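Local coordinates for protein alpha-glucosidase (Pseudoalteromonas sp. K8, PDB 5HQA) that hydrolyses alpha-glucosides as a calcium-containing member of glycoside hydrolase family 97 whose activity is stimulated by chloride, at residues 561-564 with 565-568; 476-479 with 480-484; 468-471 with 472-476; 166-169 with 170-174. All blocks are in the same frame, centred on the assembly; numbering follows the deposited sequence.

Contact 1 (561-564 with 565-568); sequences DGAV and GDFI. With MG (magnesium ion), chain F.
The ring of F567 lies flat against the backbone of the partner strand at G562. G562 CA sits 3.6 Å from the F567 ring centroid, a CH-pi contact over the ring face only 18° off the normal. G562 has no side chain, and a CB there would run into F567 O. CG of F567 stands between its own backbone N and carbonyl carbon (chi1 74°), which brings the ring back over the hairpin. D561 comes to the ring from the side: its OD1 is 3.6 Å from F567 CZ, in the ring plane. The carboxylate stands nearly perpendicular to the ring, 87° between the planes. The same carboxylate holds the next amide, as G562 N donates to D561 OD2 at 2.7 Å from above its plane. Replacing F567 by an alanine would probably leave G562 CA without its ring cover and the D561 carboxylate without its apolar neighbour.

A563 joins the strands through its backbone. A563 N donates to F567 O at 2.9 Å. A563 O accepts twice, from D566 N at 2.9 Å and from F567 N at 3.1 Å. The F567 bond lies in the carbonyl plane, whereas D566 N comes from above it. Two residues thus face one, a classic beta bulge.

Just before the bulge, G565 takes a positive phi and turns the chain. G565 O binds magnesium at 2.0 Å, and D566 OD1 binds the same ion at 2.1 Å. Three waters and D592 complete six ligands. This is a bulged beta hairpin, strands 554-563 and 567-574, with a metal site at its turn.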
loop_
_atom_site.group_PDB
_atom_site.type_symbol
_atom_site.label_atom_id
_atom_site.label_comp_id
_atom_site.label_asym_id
_atom_site.label_seq_id
_atom_site.Cartn_x
_atom_site.Cartn_y
_atom_site.Cartn_z
ATOM N N ASP A 561 -11.745 1.695 16.035
ATOM C CA ASP A 561 -10.950 1.508 17.238
ATOM C C ASP A 561 -9.723 0.697 16.846
ATOM O O ASP A 561 -9.698 0.066 15.785
ATOM C CB ASP A 561 -11.765 0.801 18.326
ATOM C CG ASP A 561 -11.114 0.873 19.691
ATOM O OD1 ASP A 561 -11.620 0.183 20.602
ATOM O OD2 ASP A 561 -10.102 1.605 19.857
ATOM N N GLY A 562 -8.705 0.731 17.692
ATOM C CA GLY A 562 -7.512 -0.039 17.402
ATOM C C GLY A 562 -6.320 0.478 18.166
ATOM O O GLY A 562 -6.349 1.544 18.786
ATOM N N ALA A 563 -5.250 -0.309 18.103
ATOM C CA ALA A 563 -3.971 0.045 18.706
ATOM C C ALA A 563 -2.892 -0.660 17.904
ATOM O O ALA A 563 -3.053 -1.832 17.546
ATOM C CB ALA A 563 -3.906 -0.368 20.186
ATOM N N VAL A 564 -1.799 0.050 17.614
ATOM C CA VAL A 564 -0.804 -0.491 16.695
ATOM C C VAL A 564 -0.249 -1.797 17.241
ATOM O O VAL A 564 0.192 -1.872 18.396
ATOM C CB VAL A 564 0.327 0.518 16.451
ATOM C CG1 VAL A 564 1.296 -0.048 15.394
ATOM C CG2 VAL A 564 -0.236 1.876 16.043
ATOM N N GLY A 565 -0.254 -2.835 16.406
ATOM C CA GLY A 565 0.295 -4.114 16.817
ATOM C C GLY A 565 -0.566 -4.893 17.784
ATOM O O GLY A 565 -0.113 -5.919 18.305
ATOM N N ASP A 566 -1.790 -4.432 18.052
ATOM C CA ASP A 566 -2.716 -5.124 18.939
ATOM C C ASP A 566 -4.037 -5.455 18.264
ATOM O O ASP A 566 -4.438 -6.624 18.262
ATOM C CB ASP A 566 -2.974 -4.294 20.208
ATOM C CG ASP A 566 -1.770 -4.245 21.130
ATOM O OD1 ASP A 566 -0.819 -5.048 20.932
ATOM O OD2 ASP A 566 -1.777 -3.406 22.060
ATOM N N PHE A 567 -4.735 -4.473 17.692
ATOM C CA PHE A 567 -6.014 -4.782 17.049
ATOM C C PHE A 567 -6.461 -3.607 16.198
ATOM O O PHE A 567 -5.954 -2.491 16.333
ATOM C CB PHE A 567 -7.108 -5.122 18.074
ATOM C CG PHE A 567 -7.640 -3.930 18.835
ATOM C CD1 PHE A 567 -6.917 -3.380 19.895
ATOM C CD2 PHE A 567 -8.881 -3.378 18.515
ATOM C CE1 PHE A 567 -7.414 -2.286 20.616
ATOM C CE2 PHE A 567 -9.387 -2.290 19.226
ATOM C CZ PHE A 567 -8.652 -1.739 20.277
ATOM N N ILE A 568 -7.438 -3.871 15.327
ATOM C CA ILE A 568 -8.098 -2.815 14.564
ATOM C C ILE A 568 -9.512 -3.276 14.229
ATOM O O ILE A 568 -9.758 -4.467 14.012
ATOM C CB ILE A 568 -7.314 -2.425 13.281
ATOM C CG1 ILE A 568 -8.072 -1.327 12.517
ATOM C CG2 ILE A 568 -7.080 -3.639 12.404
ATOM C CD1 ILE A 568 -7.240 -0.230 11.979
HETATM MG MG MG F . 0.277 -6.631 20.166
HETATM O O HOH W 1 0.280 -1.112 21.005
HETATM O O HOH W 2 1.538 -8.058 19.462
HETATM O O HOH W 3 0.639 -7.393 22.076
HETATM O O HOH W 4 1.929 -5.381 20.327
#

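Contact 2 (476-479 with 480-484); sequences SMLA and FTRML
The carbonyls of M477 and L478 fold the next residues back on the end of helix 474-478. L478 O accepts M483 N at 2.8 Å and T481 N at 3.1 Å, and the two donors reach it from opposite faces of the carbonyl plane. L478 to T481 form a type I beta turn. M477 O is shared in the same way. F480 N meets it at 3.1 Å from one face, and T481 OG1 at 2.8 Å from the other. T481 OG1 lies between its backbone N and carbonyl carbon (chi1 56°), which turns the hydroxyl back to M477.

The turn links two short helices, 474-478 and a weakly bonded one at about 482-484, in the long excursion between barrel strands 451-454 and 527-529 of the TIM-barrel domain.

The F480 ring points an edge at S476 O, with CD2 3.2 Å from that oxygen. The methyl of A479 lies 4.0 Å from F480 CD2. Helix 237-241 packs on the F480 ring as well. L478 and R482 cross obliquely, with L478 CD2 3.8 Å from R482 CB. The R482 chain then leads away. Its guanidinium bonds to the carbonyls of P487, G486 and E455, which also belongs to the calcium site.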
loop_
_atom_site.group_PDB
_atom_site.type_symbol
_atom_site.label_atom_id
_atom_site.label_comp_id
_atom_site.label_asym_id
_atom_site.label_seq_id
_atom_site.Cartn_x
_atom_site.Cartn_y
_atom_site.Cartn_z
ATOM N N SER A 476 -2.365 -6.370 12.499
ATOM C CA SER A 476 -2.538 -5.165 13.298
ATOM C C SER A 476 -1.315 -4.258 13.241
ATOM O O SER A 476 -1.405 -3.101 13.663
ATOM C CB SER A 476 -2.871 -5.538 14.745
ATOM O OG SER A 476 -1.765 -6.177 15.362
ATOM N N MET A 477 -0.178 -4.755 12.742
ATOM C CA MET A 477 0.934 -3.873 12.393
ATOM C C MET A 477 0.691 -3.202 11.045
ATOM O O MET A 477 0.787 -1.975 10.925
ATOM C CB MET A 477 2.245 -4.660 12.351
ATOM C CG MET A 477 2.710 -5.167 13.696
ATOM S SD MET A 477 3.226 -3.803 14.769
ATOM C CE MET A 477 3.858 -4.744 16.173
ATOM N N LEU A 478 0.378 -4.002 10.018
ATOM C CA LEU A 478 0.137 -3.460 8.683
ATOM C C LEU A 478 -0.863 -2.318 8.712
ATOM O O LEU A 478 -0.680 -1.301 8.031
ATOM C CB LEU A 478 -0.381 -4.557 7.742
ATOM C CG LEU A 478 0.597 -5.659 7.318
ATOM C CD1 LEU A 478 -0.141 -6.697 6.454
ATOM C CD2 LEU A 478 1.795 -5.081 6.569
ATOM N N ALA A 479 -1.932 -2.474 9.497
ATOM C CA ALA A 479 -3.035 -1.518 9.461
ATOM C C ALA A 479 -2.600 -0.105 9.826
ATOM O O ALA A 479 -3.245 0.861 9.407
ATOM C CB ALA A 479 -4.157 -1.969 10.397
ATOM N N PHE A 480 -1.531 0.047 10.610
ATOM C CA PHE A 480 -1.090 1.365 11.055
ATOM C C PHE A 480 0.271 1.740 10.484
ATOM O O PHE A 480 0.873 2.738 10.909
ATOM C CB PHE A 480 -1.058 1.430 12.586
ATOM C CG PHE A 480 -2.388 1.150 13.233
ATOM C CD1 PHE A 480 -3.313 2.171 13.417
ATOM C CD2 PHE A 480 -2.713 -0.136 13.661
ATOM C CE1 PHE A 480 -4.539 1.918 14.004
ATOM C CE2 PHE A 480 -3.940 -0.404 14.257
ATOM C CZ PHE A 480 -4.854 0.625 14.434
ATOM N N THR A 481 0.772 0.961 9.535
ATOM C CA THR A 481 2.040 1.272 8.904
ATOM C C THR A 481 1.855 1.204 7.393
ATOM O O THR A 481 1.466 2.195 6.766
ATOM C CB THR A 481 3.126 0.305 9.400
ATOM O OG1 THR A 481 2.715 -1.051 9.162
ATOM C CG2 THR A 481 3.378 0.487 10.905
ATOM N N ARG A 482 2.095 0.022 6.813
ATOM C CA ARG A 482 1.955 -0.172 5.370
ATOM C C ARG A 482 0.613 0.336 4.837
ATOM O O ARG A 482 0.558 0.969 3.776
ATOM C CB ARG A 482 2.133 -1.657 5.041
ATOM C CG ARG A 482 1.631 -2.062 3.665
ATOM C CD ARG A 482 2.461 -1.450 2.529
ATOM N NE ARG A 482 1.935 -1.895 1.237
ATOM C CZ ARG A 482 0.851 -1.387 0.655
ATOM N NH1 ARG A 482 0.432 -1.872 -0.510
ATOM N NH2 ARG A 482 0.189 -0.387 1.231
ATOM N N MET A 483 -0.486 0.071 5.555
ATOM C CA MET A 483 -1.794 0.431 5.009
ATOM C C MET A 483 -2.042 1.936 5.027
ATOM O O MET A 483 -2.961 2.403 4.342
ATOM C CB MET A 483 -2.918 -0.297 5.753
ATOM C CG MET A 483 -2.863 -1.822 5.627
ATOM S SD MET A 483 -2.619 -2.452 3.941
ATOM C CE MET A 483 -4.158 -1.965 3.165
ATOM N N LEU A 484 -1.253 2.711 5.781
ATOM C CA LEU A 484 -1.351 4.164 5.672
ATOM C C LEU A 484 -0.920 4.665 4.296
ATOM O O LEU A 484 -1.313 5.767 3.893
ATOM C CB LEU A 484 -0.512 4.841 6.758
ATOM C CG LEU A 484 -0.824 4.478 8.215
ATOM C CD1 LEU A 484 0.023 5.340 9.147
ATOM C CD2 LEU A 484 -2.310 4.638 8.537
#

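Contact 3 (468-471 with 472-476); sequences PPNP and PEHIS
N470 packs against H474 in a local turn that carries a proline-rich loop into helix 474-478 of the TIM-barrel domain. P471 to H474 form a type I beta turn. It is closed by H474 N, which donates to P471 O at 2.9 Å from above the carbonyl plane. The amide of N470 and the ring of H474 are turned 34° against each other. N470 ND2 comes within 3.5 Å of H474 CD2, and N470 OD1 lies over the ring face toward its rim. CG of H474 is opposite its backbone N (chi1 -172°), and this points the ring back to N470.

Polar bonds fix both groups. N470 OD1 accepts from R458 NE, N470 ND2 donates to G459 O, and H474 NE2 bonds to R458 O. R458 and G459 thus hold both side chains.

P471 CG also touches E473 CG at 4.0 Å. The E473 side chain comes within about 4 Å of the bound magnesium at its nearest atoms. One turn further on, S476 OG donates to E473 O at 2.9 Å.

N470 rests on F462 of helix 462-465, while I475 packs against K515, L519 and V522 of helix 513-522.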
loop_
_atom_site.group_PDB
_atom_site.type_symbol
_atom_site.label_atom_id
_atom_site.label_comp_id
_atom_site.label_asym_id
_atom_site.label_seq_id
_atom_site.Cartn_x
_atom_site.Cartn_y
_atom_site.Cartn_z
ATOM N N PRO A 468 10.035 -18.130 9.689
ATOM C CA PRO A 468 8.637 -18.308 10.078
ATOM C C PRO A 468 7.630 -17.561 9.205
ATOM O O PRO A 468 7.989 -16.603 8.489
ATOM C CB PRO A 468 8.609 -17.740 11.501
ATOM C CG PRO A 468 9.580 -16.611 11.426
ATOM C CD PRO A 468 10.708 -17.136 10.547
ATOM N N PRO A 469 6.365 -17.988 9.292
ATOM C CA PRO A 469 5.285 -17.249 8.633
ATOM C C PRO A 469 5.014 -15.937 9.351
ATOM O O PRO A 469 5.679 -15.628 10.349
ATOM C CB PRO A 469 4.098 -18.216 8.735
ATOM C CG PRO A 469 4.354 -18.945 10.017
ATOM C CD PRO A 469 5.854 -19.145 10.057
ATOM N N ASN A 470 4.062 -15.154 8.855
ATOM C CA ASN A 470 3.722 -13.903 9.522
ATOM C C ASN A 470 3.226 -14.191 10.938
ATOM O O ASN A 470 2.490 -15.162 11.155
ATOM C CB ASN A 470 2.643 -13.138 8.748
ATOM C CG ASN A 470 3.047 -12.830 7.310
ATOM O OD1 ASN A 470 4.236 -12.729 6.990
ATOM N ND2 ASN A 470 2.051 -12.670 6.438
ATOM N N PRO A 471 3.602 -13.377 11.920
ATOM C CA PRO A 471 3.149 -13.604 13.298
ATOM C C PRO A 471 1.716 -13.140 13.485
ATOM O O PRO A 471 1.185 -12.372 12.667
ATOM C CB PRO A 471 4.121 -12.748 14.129
ATOM C CG PRO A 471 4.445 -11.597 13.199
ATOM C CD PRO A 471 4.523 -12.228 11.817
ATOM N N PRO A 472 1.053 -13.593 14.547
ATOM C CA PRO A 472 -0.314 -13.122 14.823
ATOM C C PRO A 472 -0.483 -11.610 14.790
ATOM O O PRO A 472 -1.538 -11.131 14.355
ATOM C CB PRO A 472 -0.577 -13.691 16.218
ATOM C CG PRO A 472 0.183 -14.993 16.191
ATOM C CD PRO A 472 1.447 -14.704 15.435
ATOM N N GLU A 473 0.520 -10.837 15.217
ATOM C CA GLU A 473 0.370 -9.378 15.267
ATOM C C GLU A 473 0.488 -8.704 13.898
ATOM O O GLU A 473 0.293 -7.482 13.802
ATOM C CB GLU A 473 1.418 -8.777 16.212
ATOM C CG GLU A 473 2.829 -8.831 15.637
ATOM C CD GLU A 473 3.881 -8.275 16.585
ATOM O OE1 GLU A 473 3.540 -7.902 17.735
ATOM O OE2 GLU A 473 5.060 -8.221 16.173
ATOM N N HIS A 474 0.798 -9.460 12.843
ATOM C CA HIS A 474 1.191 -8.844 11.576
ATOM C C HIS A 474 0.095 -7.934 11.011
ATOM O O HIS A 474 0.375 -6.805 10.585
ATOM C CB HIS A 474 1.564 -9.931 10.566
ATOM C CG HIS A 474 2.159 -9.395 9.300
ATOM N ND1 HIS A 474 3.285 -8.592 9.286
ATOM C CD2 HIS A 474 1.778 -9.537 8.009
ATOM C CE1 HIS A 474 3.571 -8.266 8.037
ATOM N NE2 HIS A 474 2.675 -8.831 7.242
ATOM N N ILE A 475 -1.158 -8.409 10.964
ATOM C CA ILE A 475 -2.213 -7.580 10.377
ATOM C C ILE A 475 -2.372 -6.283 11.165
ATOM O O ILE A 475 -2.504 -5.197 10.583
ATOM C CB ILE A 475 -3.549 -8.346 10.294
ATOM C CG1 ILE A 475 -3.378 -9.675 9.541
ATOM C CG2 ILE A 475 -4.615 -7.460 9.633
ATOM C CD1 ILE A 475 -2.793 -9.521 8.139
ATOM N N SER A 476 -2.365 -6.370 12.499
ATOM C CA SER A 476 -2.538 -5.165 13.298
ATOM C C SER A 476 -1.315 -4.258 13.241
ATOM O O SER A 476 -1.405 -3.101 13.663
ATOM C CB SER A 476 -2.871 -5.538 14.745
ATOM O OG SER A 476 -1.765 -6.177 15.362
#

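Contact 4 (166-169 with 170-174); sequences ALVH and TPFTF
V168 sets one methyl on the face of the F172 ring. Its CG2 is 3.8 Å from the F172 ring centroid and 17° off the normal, a CH-pi contact. The nearest ring atom is CD1, with V168 CG2 3.6 Å away. With chi1 at 174°, the F172 side chain extends away from its own amide nitrogen, which lays the ring under V168. H169 O touches F172 CB at 3.7 Å.

The backbone between them is bent by the cis peptide bond before P171. Just before the bend, a water lies 2.9 Å from H169 ND1, at the ring edge, and accepts from T170 N at 3.2 Å. T170 OG1 is bonded to H185 ND1 and K440 NZ, which fixes the corner from outside.

Further out, A142, W144, L197 and F205 surround the F172 ring, while W144 and L197 also touch V168. A serine at F172 would probably open a gap beneath the V168 methyl and leave these neighbours loosely packed.

Strand 167-168 pairs with strand 195-199 in one antiparallel sheet. Strand 172-175 lies between 141-144 and 181-187 in another. The kinked connection passes from sheet to sheet, as expected of the N-terminal beta-sandwich domain, which belongs to the galactose-mutarotase-like clan.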
loop_
_atom_site.group_PDB
_atom_site.type_symbol
_atom_site.label_atom_id
_atom_site.label_comp_id
_atom_site.label_asym_id
_atom_site.label_seq_id
_atom_site.Cartn_x
_atom_site.Cartn_y
_atom_site.Cartn_z
ATOM N N ALA A 166 17.124 2.581 13.359
ATOM C CA ALA A 166 18.308 3.222 12.789
ATOM C C ALA A 166 18.093 3.662 11.342
ATOM O O ALA A 166 18.507 4.767 10.958
ATOM C CB ALA A 166 19.511 2.280 12.885
ATOM N N LEU A 167 17.458 2.824 10.525
ATOM C CA LEU A 167 17.345 3.090 9.094
ATOM C C LEU A 167 16.080 2.387 8.634
ATOM O O LEU A 167 16.041 1.154 8.607
ATOM C CB LEU A 167 18.577 2.577 8.345
ATOM C CG LEU A 167 18.685 2.953 6.865
ATOM C CD1 LEU A 167 18.956 4.471 6.752
ATOM C CD2 LEU A 167 19.782 2.117 6.166
ATOM N N VAL A 168 15.043 3.154 8.290
ATOM C CA VAL A 168 13.694 2.610 8.213
ATOM C C VAL A 168 12.997 3.063 6.938
ATOM O O VAL A 168 13.265 4.144 6.398
ATOM C CB VAL A 168 12.860 3.007 9.455
ATOM C CG1 VAL A 168 13.549 2.521 10.733
ATOM C CG2 VAL A 168 12.635 4.518 9.497
ATOM N N HIS A 169 12.095 2.208 6.455
ATOM C CA HIS A 169 11.194 2.561 5.371
ATOM C C HIS A 169 9.996 3.334 5.913
ATOM O O HIS A 169 9.693 3.310 7.110
ATOM C CB HIS A 169 10.716 1.304 4.635
ATOM C CG HIS A 169 11.677 0.819 3.598
ATOM N ND1 HIS A 169 12.213 1.651 2.636
ATOM C CD2 HIS A 169 12.203 -0.411 3.370
ATOM C CE1 HIS A 169 13.026 0.955 1.861
ATOM N NE2 HIS A 169 13.033 -0.300 2.280
ATOM N N THR A 170 9.308 4.026 5.010
ATOM C CA THR A 170 8.070 4.705 5.375
ATOM C C THR A 170 6.894 3.983 4.715
ATOM O O THR A 170 7.080 3.316 3.695
ATOM C CB THR A 170 8.092 6.196 4.956
ATOM O OG1 THR A 170 7.853 6.319 3.544
ATOM C CG2 THR A 170 9.436 6.847 5.316
ATOM N N PRO A 171 5.672 4.110 5.268
ATOM C CA PRO A 171 5.224 4.901 6.427
ATOM C C PRO A 171 5.901 4.454 7.712
ATOM O O PRO A 171 5.941 3.256 8.029
ATOM C CB PRO A 171 3.714 4.627 6.481
ATOM C CG PRO A 171 3.365 4.209 5.089
ATOM C CD PRO A 171 4.542 3.416 4.626
ATOM N N PHE A 172 6.466 5.414 8.424
ATOM C CA PHE A 172 7.211 5.163 9.652
ATOM C C PHE A 172 6.365 5.704 10.795
ATOM O O PHE A 172 6.212 6.925 10.928
ATOM C CB PHE A 172 8.577 5.841 9.592
ATOM C CG PHE A 172 9.357 5.748 10.869
ATOM C CD1 PHE A 172 9.589 4.513 11.467
ATOM C CD2 PHE A 172 9.893 6.888 11.456
ATOM C CE1 PHE A 172 10.334 4.422 12.645
ATOM C CE2 PHE A 172 10.636 6.805 12.635
ATOM C CZ PHE A 172 10.858 5.569 13.226
ATOM N N THR A 173 5.813 4.800 11.607
ATOM C CA THR A 173 4.801 5.128 12.607
ATOM C C THR A 173 5.341 4.933 14.016
ATOM O O THR A 173 5.990 3.925 14.313
ATOM C CB THR A 173 3.563 4.252 12.396
ATOM O OG1 THR A 173 3.030 4.523 11.096
ATOM C CG2 THR A 173 2.498 4.533 13.456
ATOM N N PHE A 174 5.056 5.890 14.893
ATOM C CA PHE A 174 5.495 5.789 16.275
ATOM C C PHE A 174 4.537 6.591 17.149
ATOM O O PHE A 174 3.670 7.317 16.654
ATOM C CB PHE A 174 6.952 6.268 16.420
ATOM C CG PHE A 174 7.172 7.690 15.954
ATOM C CD1 PHE A 174 7.465 7.960 14.619
ATOM C CD2 PHE A 174 7.089 8.746 16.850
ATOM C CE1 PHE A 174 7.669 9.268 14.194
ATOM C CE2 PHE A 174 7.288 10.049 16.431
ATOM C CZ PHE A 174 7.577 10.307 15.109
HETATM O O HOH W 5 11.019 4.269 2.325
#

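Along the chain the order is contact 4, contact 3, contact 2, contact 1. Each is a local turn, and none nests in or crosses another. Contact 4 links two sheets of the N-terminal domain. Contact 3 leads into helix 474-478 of the barrel domain, and contact 2 leaves it; they share S476. Contact 1 closes the first hairpin of the C-terminal domain. Contact 2 is the hub in space. T173 OG1 of contact 4 bonds to F480 O. G565 N of contact 1 probably bonds to S476 O, and I568 packs on the F480 ring. The barrel segment 476-484 thus joins the domains before and after it.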